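Side-chain contacts in 6-carboxyhexanoate--coa ligase (Bacillus subtilis, PDB 5FLG), which belongs to the 6-carboxyhexanoate--CoA ligase family of enzymes and, in this two-subunit assembly, holds magnesium, phosphoaminophosphonic acid-adenylate ester and pimelic acid: residues F157-L162 and I252-D257; R33-P36 and H42-N45; S72-Q77 and V182-A187. One frame throughout, in Å; residues are numbered along the deposited sequence.

Contact 1 (F157-L162 and I252-D257); sequences FEKWAL and IEWEED
The indole of Trp254 has Trp160 on one face, the backbone N of Glu256 over the centre of the other, and the methylene CG of Lys159 at its edge, 3.6 Å from Trp254 CZ3. Trp160 comes to this face with its own edge, CD1 lying 3.6 Å from Trp254 CG. The five-membered rings stand 4.8 Å apart with planes at 81°, a T-shaped pair. The six-membered ring of Trp254 is used as well: Trp160 CA sits over it, 4.0 Å from its centroid, in a CH-pi contact. Two edges of the Trp160 ring are met in its plane, the CD1 edge by Trp254 CG and the CE3 side by Phe157 O. Lys159 carries CG anti to its backbone N (chi1 -163°) and runs on extended past the indole rim, which takes its amine across to Glu256. There Lys159 NZ and Glu256 OE2, 3.5 Å apart, form a salt bridge with a weak hydrogen bond on the exposed flank, its geometry doubtful, whereas both tryptophans are buried. The contact fastens the loop after strand 250-252 to helix 154-164, and Asn156 OD1 adds a hydrogen bond to Trp254 N. Trp160 also meets the Trp152 ring and Leu176 of helix 170-184.

Contact 2 (R33-P36 and H42-N45); sequences RLIP and HTVN
Thr43 packs with both branches against strand 26-36, its methyl on Arg33 and its hydroxyl side on Ile35. These van der Waals contacts make up the direct meeting of the two segments. Thr43 CG2 touches Arg33 CG at 3.8 Å and, continuing along the same side chain, lies over one face of the guanidinium, toward its rim, 3.9 Å from Arg33 NH1. The arginine can present both surfaces because its chain is bent at chi2 (-71°) and chi3 (-60°), which brings the guanidinium round to the threonine methyl. Ile35 meets Thr43 tip to tip, CD1 lying 3.5 Å from OG1, while Ile35 CG2 flanks the same oxygen at 3.8 Å.

Thr43 OG1 and Arg33 NE find their polar partners outside the two segments. Thr43 OG1 is hydrogen-bonded to Glu39 O, one turn back, so the hydroxyl can rest among isoleucine carbons while buried. Arg33 NE forms a salt bridge with Asp151 OD2, an oxygen that also accepts a hydrogen bond from Leu34 N; this carboxylate probably steadies the bent arginine.

Ile35 and Thr43 both also touch Val11 of the adjacent strand 8-17, whereas Val44 and Asn45 on the helix meet the second subunit. The arrangement is a beta-alpha unit: strand 26-36 leads through a short turn into helix 40-52, which packs on one face of the three-stranded antiparallel sheet.

Contact 3 (S72-Q77 and V182-A187); sequences SIKTIQ and VSRHPA
In Arg184, CG points anti to the backbone N (chi1 -178°) and the chain bends at chi2 on its way to Ile76 and Lys74; in Ile76, chi1 of 58° puts CG1 between the backbone N and the carbonyl carbon and leaves CG2 anti to the latter, where it meets the arginine. These side chains join helix 170-184 to strand 74-76, one of the two edge strands, within this chain, of a three-stranded parallel sheet, in an alpha/beta packing at the protein surface. Ile76 CG2 makes the closest approach, 3.5 Å from Arg184 NE and 3.6 Å from Arg184 CD, so the methyl lies against the junction of the aliphatic chain and the guanidinium. Lys74 crosses the arginine at about a right angle and sets CG over one face of the guanidinium, 3.8 Å from Arg184 NH2. The two cationic ends remain 4.5 Å apart, Lys74 NZ to Arg184 NH2, a proximity of like charges that probably costs some energy. Central strand 250-252 takes part through Ile250, which touches both Ile76 and Arg184. His185 is held on both nitrogens. NE2 is hydrogen-bonded to Asp244, while ND1 accepts a nearly straight bond (163°) in its ring plane from Ala187 N, 3.0 Å away.

In the fold
Contact 2 comes first along the chain and is complete before the others begin; contacts 1 and 3 alternate, in the order 72-77, 157-162, 182-187 and 252-257. Contact 2 belongs to the antiparallel sheet and its helix 40-52, with a centre about 20 Å from each of the other two centres. Contacts 1 and 3, about 17 Å apart between centres, share the parallel sheet, and use helices 154-164 and 170-184 respectively, which follow each other in the chain. They touch directly where Glu253 N probably bonds to Ile76 O and Glu255 N to Gln77 OE1. The C-terminal segment 252-257 thus ties strand 74-76 to helix 154-164, whose Trp160 lies about 8 Å from pimelic acid.

Contact 1 (F157-L162 and I252-D257)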
# COMPACT_ATOMS: atom_id res chain seq x y z
N PHE A 157 8.71 5.48 -25.06
CA PHE A 157 9.33 4.17 -25.11
C PHE A 157 9.01 3.37 -26.36
O PHE A 157 9.90 2.78 -26.99
CB PHE A 157 8.93 3.32 -23.90
CG PHE A 157 9.39 1.89 -23.99
CD1 PHE A 157 10.73 1.57 -23.83
CD2 PHE A 157 8.47 0.85 -24.19
CE1 PHE A 157 11.17 0.27 -24.05
CE2 PHE A 157 8.90 -0.45 -24.33
CZ PHE A 157 10.26 -0.75 -24.23
N GLU A 158 7.75 3.36 -26.77
CA GLU A 158 7.39 2.61 -27.99
C GLU A 158 8.12 3.16 -29.21
O GLU A 158 8.65 2.40 -30.05
CB GLU A 158 5.88 2.68 -28.21
CG GLU A 158 5.06 1.86 -27.22
CD GLU A 158 4.87 0.39 -27.62
OE1 GLU A 158 4.78 0.10 -28.84
OE2 GLU A 158 4.79 -0.49 -26.72
N LYS A 159 8.23 4.47 -29.29
CA LYS A 159 9.00 5.09 -30.36
C LYS A 159 10.46 4.69 -30.30
O LYS A 159 11.02 4.20 -31.29
CB LYS A 159 8.89 6.60 -30.28
CG LYS A 159 9.31 7.27 -31.56
CD LYS A 159 8.63 8.61 -31.77
CE LYS A 159 8.76 9.02 -33.24
NZ LYS A 159 8.11 10.33 -33.54
N TRP A 160 11.04 4.72 -29.10
CA TRP A 160 12.42 4.27 -28.95
C TRP A 160 12.62 2.81 -29.37
O TRP A 160 13.57 2.46 -30.07
CB TRP A 160 12.88 4.46 -27.49
CG TRP A 160 14.16 3.81 -27.24
CD1 TRP A 160 15.40 4.40 -27.28
CD2 TRP A 160 14.37 2.48 -26.82
NE1 TRP A 160 16.37 3.46 -27.01
CE2 TRP A 160 15.76 2.28 -26.70
CE3 TRP A 160 13.51 1.40 -26.58
CZ2 TRP A 160 16.31 1.08 -26.31
CZ3 TRP A 160 14.06 0.19 -26.23
CH2 TRP A 160 15.44 0.04 -26.06
N ALA A 161 11.70 1.94 -29.00
CA ALA A 161 11.90 0.54 -29.31
C ALA A 161 11.80 0.27 -30.81
O ALA A 161 12.56 -0.52 -31.37
CB ALA A 161 10.88 -0.29 -28.56
N LEU A 162 10.94 1.01 -31.47
CA LEU A 162 10.82 0.91 -32.93
C LEU A 162 12.14 1.30 -33.58
O LEU A 162 12.74 0.50 -34.29
CB LEU A 162 9.71 1.83 -33.43
CG LEU A 162 9.36 1.76 -34.92
CD1 LEU A 162 9.29 0.33 -35.42
CD2 LEU A 162 8.04 2.47 -35.15
N ILE A 252 12.63 9.00 -18.20
CA ILE A 252 13.38 8.75 -19.41
C ILE A 252 12.64 9.40 -20.60
O ILE A 252 11.44 9.21 -20.79
CB ILE A 252 13.53 7.26 -19.66
CG1 ILE A 252 14.12 6.58 -18.44
CG2 ILE A 252 14.36 7.03 -20.89
CD1 ILE A 252 15.52 7.05 -18.09
N GLU A 253 13.35 10.15 -21.42
CA GLU A 253 12.80 10.64 -22.66
C GLU A 253 13.85 10.51 -23.71
O GLU A 253 14.91 11.15 -23.63
CB GLU A 253 12.35 12.09 -22.56
CG GLU A 253 11.53 12.51 -23.77
CD GLU A 253 11.46 14.02 -23.97
OE1 GLU A 253 11.30 14.76 -22.97
OE2 GLU A 253 11.51 14.44 -25.16
N TRP A 254 13.60 9.62 -24.66
CA TRP A 254 14.52 9.48 -25.77
C TRP A 254 14.21 10.52 -26.84
O TRP A 254 13.06 10.76 -27.15
CB TRP A 254 14.39 8.11 -26.34
CG TRP A 254 15.04 7.96 -27.65
CD1 TRP A 254 16.37 7.82 -27.88
CD2 TRP A 254 14.39 7.87 -28.92
NE1 TRP A 254 16.59 7.66 -29.22
CE2 TRP A 254 15.39 7.67 -29.88
CE3 TRP A 254 13.06 7.89 -29.33
CZ2 TRP A 254 15.10 7.46 -31.22
CZ3 TRP A 254 12.78 7.72 -30.67
CH2 TRP A 254 13.80 7.54 -31.60
N GLU A 255 15.23 11.27 -27.25
CA GLU A 255 15.07 12.32 -28.27
C GLU A 255 15.34 11.77 -29.64
O GLU A 255 16.49 11.50 -30.00
CB GLU A 255 16.07 13.46 -28.02
CG GLU A 255 16.00 14.03 -26.61
CD GLU A 255 15.12 15.25 -26.51
OE1 GLU A 255 15.35 16.21 -27.29
OE2 GLU A 255 14.24 15.28 -25.63
N GLU A 256 14.27 11.58 -30.39
CA GLU A 256 14.37 11.08 -31.74
C GLU A 256 15.20 12.08 -32.50
O GLU A 256 15.98 11.73 -33.34
CB GLU A 256 12.97 10.95 -32.33
CG GLU A 256 12.90 11.07 -33.84
CD GLU A 256 11.71 10.35 -34.44
OE1 GLU A 256 11.43 9.20 -34.05
OE2 GLU A 256 11.06 10.95 -35.32
N ASP A 257 15.01 13.33 -32.16
CA ASP A 257 15.60 14.42 -32.87
C ASP A 257 17.11 14.28 -32.89
O ASP A 257 17.69 14.57 -33.91
CB ASP A 257 15.08 15.78 -32.37
CG ASP A 257 13.69 16.10 -32.92
OD1 ASP A 257 13.31 15.54 -33.97
OD2 ASP A 257 12.97 16.91 -32.31

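Contact 2 (R33-P36 and H42-N45)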
# COMPACT_ATOMS: atom_id res chain seq x y z
N ARG A 33 6.78 3.31 -10.26
CA ARG A 33 6.32 4.11 -11.38
C ARG A 33 6.37 5.54 -10.91
O ARG A 33 6.41 5.80 -9.72
CB ARG A 33 4.87 3.76 -11.80
CG ARG A 33 4.69 2.32 -12.29
CD ARG A 33 5.33 2.06 -13.65
NE ARG A 33 4.73 2.93 -14.66
CZ ARG A 33 3.53 2.75 -15.21
NH1 ARG A 33 2.83 1.66 -14.94
NH2 ARG A 33 3.02 3.66 -16.02
N LEU A 34 6.47 6.46 -11.85
CA LEU A 34 6.41 7.88 -11.56
C LEU A 34 5.50 8.57 -12.59
O LEU A 34 5.81 8.60 -13.75
CB LEU A 34 7.83 8.42 -11.62
CG LEU A 34 8.05 9.89 -11.31
CD1 LEU A 34 7.81 10.12 -9.83
CD2 LEU A 34 9.47 10.29 -11.71
N ILE A 35 4.42 9.19 -12.14
CA ILE A 35 3.34 9.55 -13.03
C ILE A 35 2.60 10.79 -12.60
O ILE A 35 2.60 11.16 -11.43
CB ILE A 35 2.28 8.42 -13.10
CG1 ILE A 35 1.83 8.06 -11.68
CG2 ILE A 35 2.85 7.21 -13.83
CD1 ILE A 35 0.38 7.57 -11.62
N PRO A 36 2.03 11.50 -13.58
CA PRO A 36 1.03 12.49 -13.25
C PRO A 36 -0.25 11.87 -12.69
O PRO A 36 -0.52 10.69 -12.92
CB PRO A 36 0.74 13.17 -14.59
CG PRO A 36 1.27 12.27 -15.63
CD PRO A 36 2.08 11.19 -15.01
N HIS A 42 -5.01 3.82 -14.06
CA HIS A 42 -4.35 2.88 -14.95
C HIS A 42 -3.10 2.30 -14.32
O HIS A 42 -2.75 1.17 -14.58
CB HIS A 42 -4.00 3.59 -16.26
CG HIS A 42 -3.13 2.78 -17.18
ND1 HIS A 42 -3.64 1.87 -18.08
CD2 HIS A 42 -1.78 2.79 -17.37
CE1 HIS A 42 -2.64 1.28 -18.72
NE2 HIS A 42 -1.50 1.82 -18.31
N THR A 43 -2.36 3.10 -13.56
CA THR A 43 -1.06 2.68 -13.07
C THR A 43 -1.22 1.74 -11.88
O THR A 43 -0.60 0.71 -11.83
CB THR A 43 -0.26 3.88 -12.59
OG1 THR A 43 0.01 4.73 -13.71
CG2 THR A 43 1.05 3.47 -11.95
N VAL A 44 -2.13 2.07 -10.99
CA VAL A 44 -2.44 1.18 -9.89
C VAL A 44 -2.94 -0.16 -10.43
O VAL A 44 -2.54 -1.21 -9.93
CB VAL A 44 -3.47 1.83 -8.95
CG1 VAL A 44 -3.98 0.82 -7.95
CG2 VAL A 44 -2.84 3.02 -8.23
N ASN A 45 -3.78 -0.13 -11.46
CA ASN A 45 -4.20 -1.39 -12.08
C ASN A 45 -3.07 -2.15 -12.79
O ASN A 45 -3.02 -3.38 -12.74
CB ASN A 45 -5.35 -1.14 -13.04
CG ASN A 45 -6.67 -1.10 -12.32
OD1 ASN A 45 -7.13 -2.13 -11.86
ND2 ASN A 45 -7.19 0.08 -12.06

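Contact 3 (S72-Q77 and V182-A187)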
# COMPACT_ATOMS: atom_id res chain seq x y z
N SER A 72 12.26 18.13 -7.71
CA SER A 72 11.97 18.42 -9.11
C SER A 72 12.49 17.27 -9.99
O SER A 72 13.49 16.63 -9.65
CB SER A 72 12.61 19.74 -9.54
OG SER A 72 13.99 19.67 -9.27
N ILE A 73 11.72 16.94 -11.04
CA ILE A 73 11.99 15.80 -11.88
C ILE A 73 13.08 16.14 -12.85
O ILE A 73 13.09 17.19 -13.43
CB ILE A 73 10.75 15.42 -12.74
CG1 ILE A 73 9.49 15.37 -11.88
CG2 ILE A 73 10.95 14.08 -13.43
CD1 ILE A 73 9.61 14.50 -10.66
N LYS A 74 13.92 15.17 -13.14
CA LYS A 74 14.95 15.35 -14.11
C LYS A 74 14.66 14.36 -15.20
O LYS A 74 14.45 13.17 -14.91
CB LYS A 74 16.30 15.02 -13.49
CG LYS A 74 17.42 14.92 -14.52
CD LYS A 74 17.54 16.20 -15.32
CE LYS A 74 18.74 16.13 -16.25
NZ LYS A 74 19.35 17.47 -16.48
N THR A 75 14.92 14.77 -16.43
CA THR A 75 14.68 13.94 -17.59
C THR A 75 16.00 13.65 -18.25
O THR A 75 16.70 14.56 -18.58
CB THR A 75 13.74 14.68 -18.58
OG1 THR A 75 12.47 14.82 -17.96
CG2 THR A 75 13.58 13.96 -19.86
N ILE A 76 16.24 12.38 -18.56
CA ILE A 76 17.45 11.92 -19.22
C ILE A 76 17.14 10.99 -20.37
O ILE A 76 16.03 10.46 -20.49
CB ILE A 76 18.36 11.15 -18.26
CG1 ILE A 76 17.63 9.96 -17.67
CG2 ILE A 76 18.88 12.05 -17.14
CD1 ILE A 76 18.52 9.03 -16.88
N GLN A 77 18.12 10.86 -21.26
CA GLN A 77 18.14 9.85 -22.29
C GLN A 77 18.41 8.45 -21.76
O GLN A 77 19.03 8.30 -20.72
CB GLN A 77 19.24 10.14 -23.31
CG GLN A 77 19.08 11.46 -24.03
CD GLN A 77 18.13 11.38 -25.20
OE1 GLN A 77 17.27 12.23 -25.34
NE2 GLN A 77 18.29 10.37 -26.07
N VAL A 182 20.43 4.38 -12.68
CA VAL A 182 21.50 3.90 -11.86
C VAL A 182 22.85 4.31 -12.46
O VAL A 182 23.74 4.74 -11.74
CB VAL A 182 21.40 2.38 -11.68
CG1 VAL A 182 22.66 1.83 -11.04
CG2 VAL A 182 20.20 2.04 -10.81
N SER A 183 23.00 4.16 -13.77
CA SER A 183 24.28 4.40 -14.41
C SER A 183 24.72 5.87 -14.34
O SER A 183 25.91 6.18 -14.42
CB SER A 183 24.21 3.98 -15.84
OG SER A 183 25.48 4.06 -16.46
N ARG A 184 23.73 6.76 -14.35
CA ARG A 184 23.94 8.18 -14.19
C ARG A 184 24.67 8.51 -12.87
O ARG A 184 25.37 9.50 -12.75
CB ARG A 184 22.58 8.86 -14.22
CG ARG A 184 22.62 10.37 -14.10
CD ARG A 184 21.63 11.01 -15.07
NE ARG A 184 21.57 12.46 -14.92
CZ ARG A 184 21.14 13.05 -13.82
NH1 ARG A 184 20.75 12.32 -12.78
NH2 ARG A 184 21.12 14.37 -13.74
N HIS A 185 24.40 7.75 -11.83
CA HIS A 185 24.99 8.06 -10.55
C HIS A 185 26.51 8.05 -10.59
O HIS A 185 27.12 7.09 -11.00
CB HIS A 185 24.48 7.11 -9.49
CG HIS A 185 24.76 7.57 -8.10
ND1 HIS A 185 26.04 7.62 -7.59
CD2 HIS A 185 23.95 8.08 -7.15
CE1 HIS A 185 26.01 8.11 -6.36
NE2 HIS A 185 24.75 8.37 -6.06
N PRO A 186 27.14 9.15 -10.19
CA PRO A 186 28.61 9.18 -10.37
C PRO A 186 29.40 8.09 -9.63
O PRO A 186 30.45 7.68 -10.10
CB PRO A 186 29.03 10.59 -9.89
CG PRO A 186 27.85 11.19 -9.22
CD PRO A 186 26.61 10.33 -9.49
N ALA A 187 28.85 7.47 -8.61
CA ALA A 187 29.61 6.41 -7.92
C ALA A 187 29.46 5.00 -8.53
O ALA A 187 30.24 4.08 -8.22
CB ALA A 187 29.27 6.40 -6.44